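Local structure of Exo-beta-1,3-galactanase (Bifidobacterium bifidum, 5FLW) at residues N43-Y51 with S61-Q69; V17-L25 with Y33-N41. The protein probably hydrolyses beta-1,3-linked galactans from the chain end, as a glycoside hydrolase of family 43. One frame throughout, in Å; residues are numbered along the deposited sequence.

Interaction 1: residues N43-Y51 with S61-Q69; sequences NLFQGVCCY and SHGIVLDVQ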
# COMPACT_ATOMS: atom_id res chain seq x y z
N ASN A 43 -13.00 9.23 -8.94
CA ASN A 43 -12.50 7.86 -8.84
C ASN A 43 -11.76 7.34 -10.07
O ASN A 43 -11.18 6.24 -9.99
CB ASN A 43 -13.65 6.88 -8.52
CG ASN A 43 -14.57 6.64 -9.73
OD1 ASN A 43 -14.91 7.59 -10.44
ND2 ASN A 43 -14.99 5.40 -9.95
N LEU A 44 -11.78 8.05 -11.21
CA LEU A 44 -11.11 7.52 -12.40
C LEU A 44 -9.62 7.87 -12.38
O LEU A 44 -9.16 8.76 -11.65
CB LEU A 44 -11.79 8.02 -13.68
CG LEU A 44 -13.28 7.66 -13.79
CD1 LEU A 44 -13.97 8.30 -15.02
CD2 LEU A 44 -13.50 6.13 -13.76
N PHE A 45 -8.85 7.17 -13.21
CA PHE A 45 -7.41 7.35 -13.17
C PHE A 45 -7.00 8.75 -13.62
O PHE A 45 -7.33 9.17 -14.74
CB PHE A 45 -6.71 6.30 -14.02
CG PHE A 45 -5.22 6.34 -13.86
CD1 PHE A 45 -4.65 6.11 -12.61
CD2 PHE A 45 -4.38 6.60 -14.96
CE1 PHE A 45 -3.25 6.15 -12.46
CE2 PHE A 45 -2.99 6.65 -14.81
CZ PHE A 45 -2.42 6.42 -13.57
N GLN A 46 -6.25 9.46 -12.75
CA GLN A 46 -5.77 10.81 -13.02
C GLN A 46 -4.25 10.91 -12.81
O GLN A 46 -3.71 12.01 -12.64
CB GLN A 46 -6.51 11.87 -12.19
CG GLN A 46 -8.01 11.84 -12.42
CD GLN A 46 -8.78 12.32 -11.21
OE1 GLN A 46 -8.67 13.49 -10.80
NE2 GLN A 46 -9.56 11.42 -10.61
N GLY A 47 -3.56 9.77 -12.79
CA GLY A 47 -2.13 9.77 -12.59
C GLY A 47 -1.73 9.33 -11.19
O GLY A 47 -2.55 9.22 -10.26
N VAL A 48 -0.42 9.08 -11.05
CA VAL A 48 0.21 8.75 -9.79
C VAL A 48 1.06 9.95 -9.38
O VAL A 48 1.93 10.40 -10.14
CB VAL A 48 1.06 7.48 -9.89
CG1 VAL A 48 1.80 7.23 -8.56
CG2 VAL A 48 0.16 6.28 -10.24
N CYS A 49 0.80 10.46 -8.17
CA CYS A 49 1.52 11.58 -7.59
C CYS A 49 2.67 11.08 -6.72
O CYS A 49 2.50 10.15 -5.93
CB CYS A 49 0.57 12.38 -6.69
SG CYS A 49 -0.72 13.22 -7.63
N CYS A 50 3.82 11.76 -6.82
CA CYS A 50 4.99 11.44 -6.01
C CYS A 50 5.29 12.58 -5.04
O CYS A 50 5.28 13.75 -5.44
CB CYS A 50 6.22 11.18 -6.90
SG CYS A 50 7.74 10.84 -6.01
N TYR A 51 5.54 12.24 -3.76
CA TYR A 51 5.99 13.19 -2.75
C TYR A 51 7.18 12.63 -2.00
O TYR A 51 7.31 11.41 -1.84
CB TYR A 51 4.89 13.49 -1.71
CG TYR A 51 3.60 13.94 -2.33
CD1 TYR A 51 2.64 13.01 -2.74
CD2 TYR A 51 3.34 15.31 -2.56
CE1 TYR A 51 1.46 13.40 -3.36
CE2 TYR A 51 2.17 15.71 -3.20
CZ TYR A 51 1.24 14.75 -3.57
OH TYR A 51 0.08 15.17 -4.18
N SER A 61 6.26 17.93 -3.29
CA SER A 61 5.69 17.31 -4.48
C SER A 61 6.75 17.14 -5.58
O SER A 61 7.55 18.05 -5.83
CB SER A 61 4.58 18.20 -5.02
OG SER A 61 4.03 17.64 -6.23
N HIS A 62 6.73 15.98 -6.24
CA HIS A 62 7.47 15.75 -7.48
C HIS A 62 6.54 15.58 -8.68
O HIS A 62 6.96 15.06 -9.73
CB HIS A 62 8.44 14.58 -7.31
CG HIS A 62 9.51 14.86 -6.30
ND1 HIS A 62 10.68 15.51 -6.63
CD2 HIS A 62 9.51 14.72 -4.95
CE1 HIS A 62 11.40 15.67 -5.53
NE2 HIS A 62 10.71 15.21 -4.50
N GLY A 63 5.27 16.00 -8.54
CA GLY A 63 4.34 15.99 -9.64
C GLY A 63 3.81 14.60 -9.97
O GLY A 63 3.98 13.63 -9.22
N ILE A 64 3.14 14.53 -11.11
CA ILE A 64 2.60 13.27 -11.61
C ILE A 64 3.74 12.51 -12.29
O ILE A 64 4.30 12.98 -13.29
CB ILE A 64 1.42 13.52 -12.58
CG1 ILE A 64 0.23 14.16 -11.82
CG2 ILE A 64 0.97 12.23 -13.27
CD1 ILE A 64 -0.92 14.63 -12.66
N VAL A 65 4.06 11.32 -11.76
CA VAL A 65 5.17 10.50 -12.24
C VAL A 65 4.72 9.34 -13.14
O VAL A 65 5.55 8.77 -13.85
CB VAL A 65 6.11 10.03 -11.09
CG1 VAL A 65 6.66 11.25 -10.34
CG2 VAL A 65 5.41 9.09 -10.11
N LEU A 66 3.43 8.98 -13.11
CA LEU A 66 2.84 8.07 -14.09
C LEU A 66 1.58 8.77 -14.60
O LEU A 66 0.63 8.98 -13.83
CB LEU A 66 2.53 6.69 -13.50
CG LEU A 66 1.80 5.72 -14.45
CD1 LEU A 66 2.63 5.45 -15.69
CD2 LEU A 66 1.40 4.40 -13.75
N ASP A 67 1.60 9.17 -15.86
CA ASP A 67 0.51 9.97 -16.41
C ASP A 67 -0.68 9.09 -16.76
O ASP A 67 -0.57 7.87 -16.95
CB ASP A 67 0.96 10.63 -17.70
CG ASP A 67 1.89 11.81 -17.47
OD1 ASP A 67 1.65 12.57 -16.51
OD2 ASP A 67 2.86 11.96 -18.25
N VAL A 68 -1.84 9.75 -16.87
CA VAL A 68 -2.94 9.18 -17.63
C VAL A 68 -2.42 8.85 -19.04
O VAL A 68 -1.69 9.64 -19.64
CB VAL A 68 -4.10 10.19 -17.71
CG1 VAL A 68 -5.25 9.59 -18.49
CG2 VAL A 68 -4.54 10.61 -16.33
N GLN A 69 -2.79 7.67 -19.55
CA GLN A 69 -2.32 7.19 -20.84
C GLN A 69 -3.40 7.43 -21.92
O GLN A 69 -4.49 7.94 -21.64
CB GLN A 69 -1.87 5.72 -20.71
CG GLN A 69 -0.76 5.50 -19.63
CD GLN A 69 0.57 6.19 -20.00
OE1 GLN A 69 1.04 6.07 -21.14
NE2 GLN A 69 1.18 6.91 -19.05
O HOH W 1 2.84 15.06 -6.39

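Interaction 2: residues V17-L25 with Y33-N41; sequences VAQLHGIGL and YAYGENKVN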
# COMPACT_ATOMS: atom_id res chain seq x y z
N VAL A 17 -3.42 20.27 -1.58
CA VAL A 17 -3.67 19.01 -0.90
C VAL A 17 -2.71 17.93 -1.42
O VAL A 17 -2.58 17.75 -2.64
CB VAL A 17 -5.15 18.61 -1.09
CG1 VAL A 17 -5.40 17.18 -0.58
CG2 VAL A 17 -6.06 19.63 -0.39
N ALA A 18 -2.04 17.20 -0.51
CA ALA A 18 -1.17 16.09 -0.92
C ALA A 18 -2.04 14.86 -1.16
O ALA A 18 -2.76 14.41 -0.26
CB ALA A 18 -0.09 15.78 0.14
N GLN A 19 -1.98 14.31 -2.38
CA GLN A 19 -2.79 13.15 -2.78
C GLN A 19 -2.17 11.85 -2.24
O GLN A 19 -1.74 10.94 -2.96
CB GLN A 19 -2.98 13.15 -4.30
CG GLN A 19 -3.79 14.35 -4.89
CD GLN A 19 -5.24 14.41 -4.40
OE1 GLN A 19 -5.97 13.43 -4.47
NE2 GLN A 19 -5.64 15.58 -3.89
N LEU A 20 -2.12 11.77 -0.91
CA LEU A 20 -1.51 10.63 -0.23
C LEU A 20 -2.57 9.55 0.03
O LEU A 20 -2.86 9.18 1.17
CB LEU A 20 -0.81 11.07 1.07
CG LEU A 20 0.42 11.96 0.83
CD1 LEU A 20 0.81 12.71 2.10
CD2 LEU A 20 1.63 11.18 0.25
N HIS A 21 -3.14 9.04 -1.08
CA HIS A 21 -4.25 8.09 -1.04
C HIS A 21 -3.79 6.75 -1.62
O HIS A 21 -3.22 6.70 -2.72
CB HIS A 21 -5.42 8.57 -1.88
CG HIS A 21 -5.80 10.00 -1.64
ND1 HIS A 21 -6.23 10.45 -0.41
CD2 HIS A 21 -5.85 11.06 -2.49
CE1 HIS A 21 -6.50 11.75 -0.51
NE2 HIS A 21 -6.29 12.13 -1.76
N GLY A 22 -4.04 5.68 -0.86
CA GLY A 22 -3.63 4.34 -1.28
C GLY A 22 -2.14 4.22 -1.51
O GLY A 22 -1.73 3.50 -2.43
N ILE A 23 -1.30 4.87 -0.67
CA ILE A 23 0.10 5.10 -1.06
C ILE A 23 0.96 3.85 -0.96
O ILE A 23 0.74 2.93 -0.15
CB ILE A 23 0.77 6.27 -0.30
CG1 ILE A 23 0.99 5.92 1.18
CG2 ILE A 23 0.02 7.54 -0.50
CD1 ILE A 23 1.73 7.01 1.96
N GLY A 24 2.01 3.84 -1.80
CA GLY A 24 3.21 3.10 -1.51
C GLY A 24 4.24 4.06 -0.93
O GLY A 24 4.22 5.27 -1.23
N LEU A 25 5.13 3.51 -0.08
CA LEU A 25 6.24 4.25 0.53
C LEU A 25 7.51 3.44 0.39
O LEU A 25 7.52 2.24 0.70
CB LEU A 25 6.04 4.45 2.03
CG LEU A 25 5.21 5.59 2.54
CD1 LEU A 25 5.03 5.40 4.05
CD2 LEU A 25 5.93 6.90 2.23
N TYR A 33 9.96 8.23 -0.19
CA TYR A 33 9.19 8.52 -1.39
C TYR A 33 7.80 7.91 -1.24
O TYR A 33 7.69 6.69 -1.04
CB TYR A 33 9.87 7.91 -2.62
CG TYR A 33 11.16 8.59 -2.97
CD1 TYR A 33 12.29 8.44 -2.17
CD2 TYR A 33 11.25 9.41 -4.11
CE1 TYR A 33 13.49 9.08 -2.48
CE2 TYR A 33 12.45 10.06 -4.44
CZ TYR A 33 13.57 9.89 -3.61
OH TYR A 33 14.77 10.51 -3.90
N ALA A 34 6.76 8.74 -1.37
CA ALA A 34 5.38 8.27 -1.39
C ALA A 34 4.83 8.33 -2.81
O ALA A 34 5.09 9.28 -3.55
CB ALA A 34 4.50 9.13 -0.47
N TYR A 35 4.05 7.31 -3.19
CA TYR A 35 3.38 7.28 -4.49
C TYR A 35 1.89 7.13 -4.21
O TYR A 35 1.48 6.12 -3.64
CB TYR A 35 3.91 6.11 -5.35
CG TYR A 35 5.42 6.21 -5.56
CD1 TYR A 35 5.96 6.96 -6.65
CD2 TYR A 35 6.32 5.63 -4.65
CE1 TYR A 35 7.35 7.08 -6.83
CE2 TYR A 35 7.71 5.76 -4.82
CZ TYR A 35 8.21 6.48 -5.91
OH TYR A 35 9.57 6.61 -6.10
N GLY A 36 1.08 8.12 -4.61
CA GLY A 36 -0.33 8.13 -4.25
C GLY A 36 -1.26 8.28 -5.44
O GLY A 36 -0.86 8.71 -6.54
N GLU A 37 -2.53 7.90 -5.22
CA GLU A 37 -3.57 8.10 -6.23
C GLU A 37 -3.94 9.58 -6.32
O GLU A 37 -4.37 10.17 -5.34
CB GLU A 37 -4.81 7.29 -5.86
CG GLU A 37 -4.56 5.80 -5.69
CD GLU A 37 -5.73 5.04 -5.07
OE1 GLU A 37 -6.84 5.59 -4.93
OE2 GLU A 37 -5.51 3.88 -4.64
N ASN A 38 -3.82 10.18 -7.51
CA ASN A 38 -4.36 11.52 -7.73
C ASN A 38 -5.88 11.40 -7.86
O ASN A 38 -6.38 10.79 -8.82
CB ASN A 38 -3.79 12.11 -9.01
CG ASN A 38 -4.24 13.54 -9.25
OD1 ASN A 38 -4.69 14.21 -8.32
ND2 ASN A 38 -4.11 14.03 -10.49
N LYS A 39 -6.64 11.96 -6.90
CA LYS A 39 -8.09 11.82 -6.90
C LYS A 39 -8.83 13.16 -6.89
O LYS A 39 -9.99 13.21 -6.46
CB LYS A 39 -8.59 10.88 -5.79
CG LYS A 39 -7.77 9.61 -5.64
CD LYS A 39 -8.40 8.56 -4.70
CE LYS A 39 -9.44 7.71 -5.43
NZ LYS A 39 -8.81 6.89 -6.52
N VAL A 40 -8.19 14.23 -7.38
CA VAL A 40 -8.76 15.57 -7.27
C VAL A 40 -10.13 15.66 -7.94
O VAL A 40 -10.99 16.44 -7.50
CB VAL A 40 -7.82 16.66 -7.82
CG1 VAL A 40 -6.65 16.89 -6.89
CG2 VAL A 40 -7.38 16.32 -9.24
N ASN A 41 -10.35 14.89 -8.99
CA ASN A 41 -11.60 14.92 -9.73
C ASN A 41 -12.34 13.58 -9.69
O ASN A 41 -13.05 13.24 -10.64
CB ASN A 41 -11.36 15.42 -11.15
CG ASN A 41 -10.92 16.90 -11.19
OD1 ASN A 41 -11.60 17.78 -10.64
ND2 ASN A 41 -9.76 17.18 -11.80

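Interaction 1: residues N43-Y51 with S61-Q69
F45 packs its ring against the backbone of L66, D67 and V68. Its CB points toward 61-69. CG is anti to the backbone N (chi1 -172°), which brings the ring's far edge up to the backbone of 66-68. CD2 lies 4.0 Å from V68 CA, which stands oblique to the ring. The next atom, CE2, meets D67 O at 3.5 Å, with that oxygen near the ring plane. CZ, the tip, comes near L66 O and touches L66 CD2. One face of the same ring is covered by G47 N, which sits over its centre. Were F45 an alanine, G47 N would lose its ring cover and the backbone at D67 and V68 would probably be freer to shift. Beyond this the two segments form the antiparallel hairpin of the outer strands of a propeller blade. Two beta bulges shift its register, one between V48 and C49 and one between C49 and Y51. V48 N binds L66 O at 3.0 Å, and V65 N binds V48 O at 2.8 Å. Further along, C50 N donates to G63 O, and C50 O accepts from H62 N. Water 1 also donates to C50 O (2.9 Å) and lies over one face of the Y51 ring. V65 CG1 presses tightly on C50 CB at 3.5 Å. On the same side V48 CB meets L66 CB, and M97 of the next blade touches both V48 and L66.

Interaction 2: residues V17-L25 with Y33-N41
Q19 has CG beside its backbone N (chi1 -65°), and a bend at chi2 (-63°) brings OE1 to K39 N, which donates to it at 2.9 Å from well above the amide plane. On the way CG passes N38 OD1 at 3.5 Å. The two amide planes are 68° apart, and N38 ND2 is bonded to Q46 O. H21 sets its ring edge on the other chain: CD2 points at E37 O, 3.3 Å away and near the ring plane. Its NE2 bonds outside the segments to G274 O. H21 O takes a straight bond from E37 N at 2.9 Å. The side chain of E37 extends past H21 O, and its OE1 makes a salt bridge with K39 NZ (2.8 Å). Its OE2 is held by R83 N. G36 has no side chain, so Q19 O can approach its CA to 3.4 Å. At the other end G24 and Y35 exchange two backbone bonds. A34 CB receives L20 CD2 at 3.6 Å and also L25 CD2. This is the antiparallel start of the first four-stranded blade, with 24-28 as its innermost strand, in the five-bladed beta-propeller of family 43.

In the fold
Interactions 1 and 2 are successive hairpins of one blade, with centres about 8 Å apart. Strands 31-37 and 48-53 lie side by side and join them. Y51 O lies 2.8 Å from A34 N, and C49 O lies 2.8 Å from G36 N; both are probable hydrogen bonds. C49 SG packs on N38 CB at 3.5 Å. A side chain adds a cross-link: Y51 OH bonds to Q19 N. Interaction 2 is nearer the chain's centre, about 11 Å away against 16 Å for interaction 1. In family 43 enzymes the active site lies at the propeller axis, so 17-25 is probably on the side nearer to it.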